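Long-range contact in CBS domain-containing protein (Pyrococcus horikoshii, PDB 2YZQ), which binds S-adenosylmethionine and, as a protein with four CBS motifs, probably senses adenosyl ligands, though its cellular role is unknown: residues A[33-47]-A[91-103]. Sequence-based numbering, arbitrary orientation.
Sequences RSFPVVNKEGKLVGI and YRRVVVVDSKGKP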
ATOM      1  N   ARG A  33       7.328  -2.752  10.374  1.00 51.61           N
ATOM      2  CA  ARG A  33       6.039  -2.078  10.267  1.00 50.46           C
ATOM      3  C   ARG A  33       5.114  -2.537  11.393  1.00 47.88           C
ATOM      4  O   ARG A  33       4.451  -1.724  12.038  1.00 47.51           O
ATOM      5  CB  ARG A  33       5.413  -2.394   8.907  1.00 53.81           C
ATOM      6  CG  ARG A  33       4.271  -1.482   8.501  1.00 57.71           C
ATOM      7  CD  ARG A  33       3.807  -1.819   7.091  1.00 61.34           C
ATOM      8  NE  ARG A  33       4.906  -1.765   6.130  1.00 64.37           N
ATOM      9  CZ  ARG A  33       4.812  -2.148   4.861  1.00 66.02           C
ATOM     10  NH1 ARG A  33       3.664  -2.619   4.390  1.00 67.03           N
ATOM     11  NH2 ARG A  33       5.866  -2.064   4.060  1.00 66.93           N
ATOM     12  N   SER A  34       5.076  -3.846  11.621  1.00 44.40           N
ATOM     13  CA  SER A  34       4.246  -4.426  12.672  1.00 41.02           C
ATOM     14  C   SER A  34       4.777  -5.811  13.023  1.00 37.72           C
ATOM     15  O   SER A  34       5.492  -6.424  12.232  1.00 37.65           O
ATOM     16  CB  SER A  34       2.791  -4.533  12.208  1.00 41.27           C
ATOM     17  OG  SER A  34       2.665  -5.427  11.119  1.00 42.54           O
ATOM     18  N   PHE A  35       4.430  -6.297  14.210  1.00 33.86           N
ATOM     19  CA  PHE A  35       4.882  -7.612  14.660  1.00 30.88           C
ATOM     20  C   PHE A  35       3.712  -8.524  14.998  1.00 27.94           C
ATOM     21  O   PHE A  35       2.725  -8.086  15.586  1.00 27.69           O
ATOM     22  CB  PHE A  35       5.740  -7.495  15.926  1.00 30.44           C
ATOM     23  CG  PHE A  35       6.988  -6.683  15.757  1.00 31.67           C
ATOM     24  CD1 PHE A  35       7.974  -7.070  14.860  1.00 32.04           C
ATOM     25  CD2 PHE A  35       7.193  -5.543  16.529  1.00 31.71           C
ATOM     26  CE1 PHE A  35       9.151  -6.334  14.732  1.00 33.15           C
ATOM     27  CE2 PHE A  35       8.365  -4.801  16.409  1.00 32.49           C
ATOM     28  CZ  PHE A  35       9.345  -5.198  15.509  1.00 33.38           C
ATOM     29  N   PRO A  36       3.795  -9.806  14.611  1.00 26.45           N
ATOM     30  CA  PRO A  36       2.687 -10.705  14.947  1.00 23.97           C
ATOM     31  C   PRO A  36       2.760 -10.910  16.461  1.00 23.75           C
ATOM     32  O   PRO A  36       3.854 -10.941  17.025  1.00 23.36           O
ATOM     33  CB  PRO A  36       3.030 -11.982  14.182  1.00 23.91           C
ATOM     34  CG  PRO A  36       3.811 -11.473  13.005  1.00 25.58           C
ATOM     35  CD  PRO A  36       4.704 -10.432  13.638  1.00 24.95           C
ATOM     36  N   VAL A  37       1.610 -11.034  17.114  1.00 22.50           N
ATOM     37  CA  VAL A  37       1.576 -11.231  18.561  1.00 23.17           C
ATOM     38  C   VAL A  37       1.150 -12.654  18.894  1.00 20.18           C
ATOM     39  O   VAL A  37       0.155 -13.153  18.370  1.00 20.08           O
ATOM     40  CB  VAL A  37       0.593 -10.251  19.236  1.00 23.72           C
ATOM     41  CG1 VAL A  37       0.598 -10.465  20.745  1.00 25.30           C
ATOM     42  CG2 VAL A  37       0.976  -8.826  18.905  1.00 26.65           C
ATOM     43  N   VAL A  38       1.905 -13.297  19.779  1.00 21.74           N
ATOM     44  CA  VAL A  38       1.620 -14.670  20.175  1.00 19.55           C
ATOM     45  C   VAL A  38       1.555 -14.846  21.690  1.00 20.32           C
ATOM     46  O   VAL A  38       2.025 -13.995  22.448  1.00 20.47           O
ATOM     47  CB  VAL A  38       2.705 -15.629  19.639  1.00 19.18           C
ATOM     48  CG1 VAL A  38       2.775 -15.540  18.117  1.00 18.61           C
ATOM     49  CG2 VAL A  38       4.050 -15.279  20.254  1.00 18.24           C
ATOM     50  N   ASN A  39       0.967 -15.955  22.123  1.00 19.92           N
ATOM     51  CA  ASN A  39       0.883 -16.241  23.549  1.00 20.30           C
ATOM     52  C   ASN A  39       2.059 -17.131  23.940  1.00 20.94           C
ATOM     53  O   ASN A  39       2.938 -17.400  23.120  1.00 19.29           O
ATOM     54  CB  ASN A  39      -0.449 -16.918  23.908  1.00 19.10           C
ATOM     55  CG  ASN A  39      -0.710 -18.184  23.113  1.00 17.17           C
ATOM     56  OD1 ASN A  39       0.214 -18.847  22.647  1.00 17.75           O
ATOM     57  ND2 ASN A  39      -1.983 -18.535  22.975  1.00 20.17           N
ATOM     58  N   LYS A  40       2.081 -17.584  25.188  1.00 20.46           N
ATOM     59  CA  LYS A  40       3.176 -18.420  25.659  1.00 22.42           C
ATOM     60  C   LYS A  40       3.398 -19.644  24.776  1.00 21.30           C
ATOM     61  O   LYS A  40       4.538 -19.985  24.465  1.00 22.50           O
ATOM     62  CB  LYS A  40       2.930 -18.860  27.106  1.00 23.35           C
ATOM     63  CG  LYS A  40       4.066 -19.679  27.705  1.00 28.26           C
ATOM     64  CD  LYS A  40       5.378 -18.907  27.691  1.00 30.02           C
ATOM     65  CE  LYS A  40       6.507 -19.707  28.332  1.00 32.68           C
ATOM     66  NZ  LYS A  40       6.256 -19.983  29.776  1.00 32.20           N
ATOM     67  N   GLU A  41       2.311 -20.298  24.377  1.00 20.72           N
ATOM     68  CA  GLU A  41       2.389 -21.479  23.520  1.00 20.74           C
ATOM     69  C   GLU A  41       2.941 -21.118  22.141  1.00 21.39           C
ATOM     70  O   GLU A  41       3.395 -21.986  21.401  1.00 22.90           O
ATOM     71  CB  GLU A  41       1.006 -22.112  23.355  1.00 22.42           C
ATOM     72  CG  GLU A  41       0.497 -22.876  24.566  1.00 25.17           C
ATOM     73  CD  GLU A  41       1.336 -24.101  24.876  1.00 26.34           C
ATOM     74  OE1 GLU A  41       1.593 -24.900  23.949  1.00 28.83           O
ATOM     75  OE2 GLU A  41       1.735 -24.268  26.047  1.00 26.95           O
ATOM     76  N   GLY A  42       2.892 -19.835  21.797  1.00 19.88           N
ATOM     77  CA  GLY A  42       3.398 -19.408  20.504  1.00 20.37           C
ATOM     78  C   GLY A  42       2.328 -19.289  19.434  1.00 19.71           C
ATOM     79  O   GLY A  42       2.638 -19.077  18.261  1.00 19.25           O
ATOM     80  N   LYS A  43       1.067 -19.429  19.826  1.00 19.98           N
ATOM     81  CA  LYS A  43      -0.033 -19.326  18.876  1.00 21.09           C
ATOM     82  C   LYS A  43      -0.347 -17.860  18.600  1.00 20.72           C
ATOM     83  O   LYS A  43      -0.229 -17.014  19.484  1.00 19.25           O
ATOM     84  CB  LYS A  43      -1.283 -20.022  19.421  1.00 24.28           C
ATOM     85  CG  LYS A  43      -1.085 -21.499  19.724  1.00 28.75           C
ATOM     86  CD  LYS A  43      -2.399 -22.162  20.090  1.00 32.12           C
ATOM     87  CE  LYS A  43      -2.205 -23.634  20.415  1.00 34.58           C
ATOM     88  NZ  LYS A  43      -1.297 -23.827  21.578  1.00 38.04           N
ATOM     89  N   LEU A  44      -0.745 -17.566  17.367  1.00 19.83           N
ATOM     90  CA  LEU A  44      -1.078 -16.201  16.978  1.00 20.65           C
ATOM     91  C   LEU A  44      -2.322 -15.706  17.707  1.00 20.65           C
ATOM     92  O   LEU A  44      -3.340 -16.398  17.756  1.00 20.25           O
ATOM     93  CB  LEU A  44      -1.317 -16.130  15.467  1.00 19.33           C
ATOM     94  CG  LEU A  44      -1.635 -14.751  14.878  1.00 19.57           C
ATOM     95  CD1 LEU A  44      -0.407 -13.856  14.933  1.00 19.27           C
ATOM     96  CD2 LEU A  44      -2.108 -14.923  13.446  1.00 20.50           C
ATOM     97  N   VAL A  45      -2.233 -14.507  18.271  1.00 22.93           N
ATOM     98  CA  VAL A  45      -3.361 -13.914  18.976  1.00 25.63           C
ATOM     99  C   VAL A  45      -3.663 -12.518  18.437  1.00 26.90           C
ATOM    100  O   VAL A  45      -4.616 -11.872  18.872  1.00 28.08           O
ATOM    101  CB  VAL A  45      -3.105 -13.836  20.504  1.00 26.07           C
ATOM    102  CG1 VAL A  45      -2.975 -15.242  21.074  1.00 27.24           C
ATOM    103  CG2 VAL A  45      -1.848 -13.034  20.789  1.00 26.59           C
ATOM    104  N   GLY A  46      -2.856 -12.061  17.482  1.00 26.53           N
ATOM    105  CA  GLY A  46      -3.076 -10.746  16.897  1.00 27.82           C
ATOM    106  C   GLY A  46      -1.829 -10.116  16.306  1.00 29.22           C
ATOM    107  O   GLY A  46      -0.809 -10.780  16.128  1.00 28.04           O
ATOM    108  N   ILE A  47      -1.914  -8.829  15.983  1.00 29.66           N
ATOM    109  CA  ILE A  47      -0.779  -8.111  15.419  1.00 31.26           C
ATOM    110  C   ILE A  47      -0.719  -6.704  16.001  1.00 31.27           C
ATOM    111  O   ILE A  47      -1.748  -6.108  16.316  1.00 31.73           O
ATOM    112  CB  ILE A  47      -0.880  -8.023  13.876  1.00 32.36           C
ATOM    113  CG1 ILE A  47       0.450  -7.547  13.291  1.00 33.34           C
ATOM    114  CG2 ILE A  47      -1.987  -7.061  13.477  1.00 33.36           C
ATOM    115  CD1 ILE A  47       0.524  -7.647  11.780  1.00 34.85           C
ATOM    116  N   TYR A  91      -7.037  -4.680   4.837  1.00 25.39           N
ATOM    117  CA  TYR A  91      -5.804  -4.717   5.613  1.00 24.36           C
ATOM    118  C   TYR A  91      -4.674  -5.084   4.651  1.00 22.54           C
ATOM    119  O   TYR A  91      -4.860  -5.907   3.758  1.00 23.46           O
ATOM    120  CB  TYR A  91      -5.935  -5.747   6.739  1.00 24.86           C
ATOM    121  CG  TYR A  91      -4.931  -5.575   7.854  1.00 26.89           C
ATOM    122  CD1 TYR A  91      -4.853  -4.383   8.576  1.00 26.61           C
ATOM    123  CD2 TYR A  91      -4.056  -6.604   8.191  1.00 25.32           C
ATOM    124  CE1 TYR A  91      -3.924  -4.223   9.604  1.00 29.03           C
ATOM    125  CE2 TYR A  91      -3.128  -6.455   9.211  1.00 27.89           C
ATOM    126  CZ  TYR A  91      -3.064  -5.265   9.913  1.00 28.68           C
ATOM    127  OH  TYR A  91      -2.134  -5.123  10.916  1.00 31.25           O
ATOM    128  N   ARG A  92      -3.508  -4.475   4.843  1.00 21.81           N
ATOM    129  CA  ARG A  92      -2.372  -4.679   3.946  1.00 20.55           C
ATOM    130  C   ARG A  92      -1.454  -5.868   4.189  1.00 21.81           C
ATOM    131  O   ARG A  92      -0.387  -5.960   3.583  1.00 20.11           O
ATOM    132  CB  ARG A  92      -1.537  -3.400   3.896  1.00 20.88           C
ATOM    133  CG  ARG A  92      -2.297  -2.194   3.350  1.00 21.86           C
ATOM    134  CD  ARG A  92      -1.452  -0.928   3.423  1.00 20.47           C
ATOM    135  NE  ARG A  92      -0.223  -1.031   2.638  1.00 20.57           N
ATOM    136  CZ  ARG A  92      -0.172  -0.980   1.311  1.00 19.70           C
ATOM    137  NH1 ARG A  92      -1.286  -0.821   0.601  1.00 16.95           N
ATOM    138  NH2 ARG A  92       0.997  -1.091   0.692  1.00 19.68           N
ATOM    139  N   ARG A  93      -1.848  -6.777   5.066  1.00 22.35           N
ATOM    140  CA  ARG A  93      -1.005  -7.935   5.308  1.00 23.14           C
ATOM    141  C   ARG A  93      -1.781  -9.084   5.905  1.00 22.37           C
ATOM    142  O   ARG A  93      -2.867  -8.903   6.452  1.00 21.36           O
ATOM    143  CB  ARG A  93       0.160  -7.569   6.229  1.00 27.40           C
ATOM    144  CG  ARG A  93      -0.244  -7.227   7.647  1.00 30.36           C
ATOM    145  CD  ARG A  93       0.927  -6.645   8.420  1.00 35.32           C
ATOM    146  NE  ARG A  93       1.428  -5.418   7.804  1.00 38.06           N
ATOM    147  CZ  ARG A  93       0.708  -4.310   7.649  1.00 40.09           C
ATOM    148  NH1 ARG A  93      -0.550  -4.265   8.065  1.00 41.35           N
ATOM    149  NH2 ARG A  93       1.244  -3.244   7.072  1.00 42.06           N
ATOM    150  N   VAL A  94      -1.216 -10.276   5.771  1.00 19.77           N
ATOM    151  CA  VAL A  94      -1.818 -11.476   6.316  1.00 18.90           C
ATOM    152  C   VAL A  94      -0.717 -12.235   7.037  1.00 17.74           C
ATOM    153  O   VAL A  94       0.435 -12.229   6.608  1.00 17.65           O
ATOM    154  CB  VAL A  94      -2.416 -12.385   5.210  1.00 20.58           C
ATOM    155  CG1 VAL A  94      -3.465 -11.615   4.416  1.00 20.41           C
ATOM    156  CG2 VAL A  94      -1.316 -12.897   4.290  1.00 21.21           C
ATOM    157  N   VAL A  95      -1.064 -12.860   8.152  1.00 16.48           N
ATOM    158  CA  VAL A  95      -0.090 -13.641   8.892  1.00 16.88           C
ATOM    159  C   VAL A  95      -0.258 -15.069   8.397  1.00 15.40           C
ATOM    160  O   VAL A  95      -1.381 -15.546   8.225  1.00 15.93           O
ATOM    161  CB  VAL A  95      -0.347 -13.586  10.418  1.00 18.38           C
ATOM    162  CG1 VAL A  95       0.667 -14.470  11.151  1.00 18.78           C
ATOM    163  CG2 VAL A  95      -0.237 -12.149  10.909  1.00 20.68           C
ATOM    164  N   VAL A  96       0.860 -15.741   8.140  1.00 14.44           N
ATOM    165  CA  VAL A  96       0.830 -17.115   7.667  1.00 14.39           C
ATOM    166  C   VAL A  96       1.113 -18.000   8.874  1.00 13.29           C
ATOM    167  O   VAL A  96       2.118 -17.815   9.558  1.00 14.82           O
ATOM    168  CB  VAL A  96       1.914 -17.364   6.604  1.00 13.45           C
ATOM    169  CG1 VAL A  96       1.710 -18.724   5.972  1.00 14.99           C
ATOM    170  CG2 VAL A  96       1.879 -16.258   5.551  1.00 13.69           C
ATOM    171  N   VAL A  97       0.219 -18.942   9.149  1.00 14.66           N
ATOM    172  CA  VAL A  97       0.403 -19.825  10.293  1.00 16.93           C
ATOM    173  C   VAL A  97       0.479 -21.282   9.868  1.00 18.02           C
ATOM    174  O   VAL A  97       0.095 -21.638   8.751  1.00 16.95           O
ATOM    175  CB  VAL A  97      -0.754 -19.676  11.317  1.00 17.59           C
ATOM    176  CG1 VAL A  97      -0.867 -18.228  11.771  1.00 17.25           C
ATOM    177  CG2 VAL A  97      -2.066 -20.153  10.699  1.00 18.38           C
ATOM    178  N   ASP A  98       0.987 -22.120  10.765  1.00 19.44           N
ATOM    179  CA  ASP A  98       1.085 -23.544  10.492  1.00 21.52           C
ATOM    180  C   ASP A  98      -0.115 -24.245  11.117  1.00 23.73           C
ATOM    181  O   ASP A  98      -1.067 -23.593  11.546  1.00 23.50           O
ATOM    182  CB  ASP A  98       2.392 -24.126  11.054  1.00 21.67           C
ATOM    183  CG  ASP A  98       2.580 -23.855  12.542  1.00 22.13           C
ATOM    184  OD1 ASP A  98       1.576 -23.691  13.266  1.00 21.37           O
ATOM    185  OD2 ASP A  98       3.750 -23.825  12.991  1.00 24.42           O
ATOM    186  N   SER A  99      -0.063 -25.571  11.168  1.00 26.12           N
ATOM    187  CA  SER A  99      -1.152 -26.356  11.738  1.00 29.10           C
ATOM    188  C   SER A  99      -1.431 -25.976  13.189  1.00 29.15           C
ATOM    189  O   SER A  99      -2.583 -25.967  13.624  1.00 30.91           O
ATOM    190  CB  SER A  99      -0.819 -27.849  11.659  1.00 29.76           C
ATOM    191  OG  SER A  99      -1.909 -28.636  12.104  1.00 35.85           O
ATOM    192  N   LYS A 100      -0.373 -25.662  13.930  1.00 28.46           N
ATOM    193  CA  LYS A 100      -0.498 -25.290  15.339  1.00 27.08           C
ATOM    194  C   LYS A 100      -1.001 -23.861  15.524  1.00 26.24           C
ATOM    195  O   LYS A 100      -1.117 -23.382  16.653  1.00 26.13           O
ATOM    196  CB  LYS A 100       0.853 -25.440  16.044  1.00 27.63           C
ATOM    197  CG  LYS A 100       1.413 -26.860  16.057  1.00 28.43           C
ATOM    198  CD  LYS A 100       2.824 -26.875  16.635  1.00 30.62           C
ATOM    199  CE  LYS A 100       3.442 -28.265  16.591  1.00 30.41           C
ATOM    200  NZ  LYS A 100       4.854 -28.260  17.066  1.00 32.08           N
ATOM    201  N   GLY A 101      -1.294 -23.183  14.417  1.00 23.80           N
ATOM    202  CA  GLY A 101      -1.773 -21.814  14.491  1.00 21.90           C
ATOM    203  C   GLY A 101      -0.667 -20.850  14.877  1.00 21.23           C
ATOM    204  O   GLY A 101      -0.931 -19.733  15.327  1.00 21.18           O
ATOM    205  N   LYS A 102       0.576 -21.285  14.698  1.00 17.94           N
ATOM    206  CA  LYS A 102       1.741 -20.471  15.024  1.00 16.34           C
ATOM    207  C   LYS A 102       2.262 -19.772  13.773  1.00 16.21           C
ATOM    208  O   LYS A 102       2.319 -20.368  12.700  1.00 15.77           O
ATOM    209  CB  LYS A 102       2.840 -21.347  15.632  1.00 16.52           C
ATOM    210  CG  LYS A 102       2.390 -22.089  16.884  1.00 17.52           C
ATOM    211  CD  LYS A 102       3.563 -22.710  17.624  1.00 20.03           C
ATOM    212  CE  LYS A 102       3.086 -23.424  18.885  1.00 23.67           C
ATOM    213  NZ  LYS A 102       4.208 -23.963  19.709  1.00 27.06           N
ATOM    214  N   PRO A 103       2.657 -18.497  13.900  1.00 16.54           N
ATOM    215  CA  PRO A 103       3.169 -17.713  12.770  1.00 16.69           C
ATOM    216  C   PRO A 103       4.459 -18.255  12.163  1.00 16.81           C
ATOM    217  O   PRO A 103       5.458 -18.431  12.865  1.00 20.63           O
ATOM    218  CB  PRO A 103       3.369 -16.318  13.374  1.00 18.15           C
ATOM    219  CG  PRO A 103       2.411 -16.291  14.531  1.00 20.73           C
ATOM    220  CD  PRO A 103       2.580 -17.667  15.114  1.00 17.80           C
TER
HETATM  221  O   HOH W   1       2.900  -3.527   1.807  1.00 23.12           O
HETATM  222  O   HOH W   2       1.296  -1.511   4.832  1.00 39.19           O
HETATM  223  O   HOH W   3       2.588 -25.248  21.402  1.00 34.76           O
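Lys-102 NZ is gripped twice: it makes a weak hydrogen bond to Glu-41 O (2.7 Å) and donates to a water that in turn donates to Glu-41 OE1. Fully extended beyond CG, the lysine lays its methylenes along Gly-42 O and ends at Glu-41 O. Nearby, Leu-44 N donates to Gly-101 O at 3.0 Å with a straight N-H...O angle of 179°, tying two hairpin turns together. Both are type I turns, similarly braced: Asn-39 OD1 accepts from Lys-43 N, and Asp-98 OD1 from Lys-102 N.

Inward from the turns the contact becomes apolar. With CG anti to the backbone N (chi1 -178°), Leu-44 meets Val-95 tip to tip, CD2 lying 3.6 Å from Val-95 CG1, while its CD1 and Val-38 CG1 both pack on Pro-103 CG. Farther along, Ile-47 CD1 rests on Arg-93 CD (3.5 Å). At the far end two waters bridge Arg-33 to Arg-92, each through one sound and one weak bond; Arg-92 also forms a salt bridge with Asp-270.

Here hairpins from two successive CBS motifs face each other, as in a Bateman module: aliphatic side chains fill the middle, direct bonds and one water link the turns, and water alone the arginines.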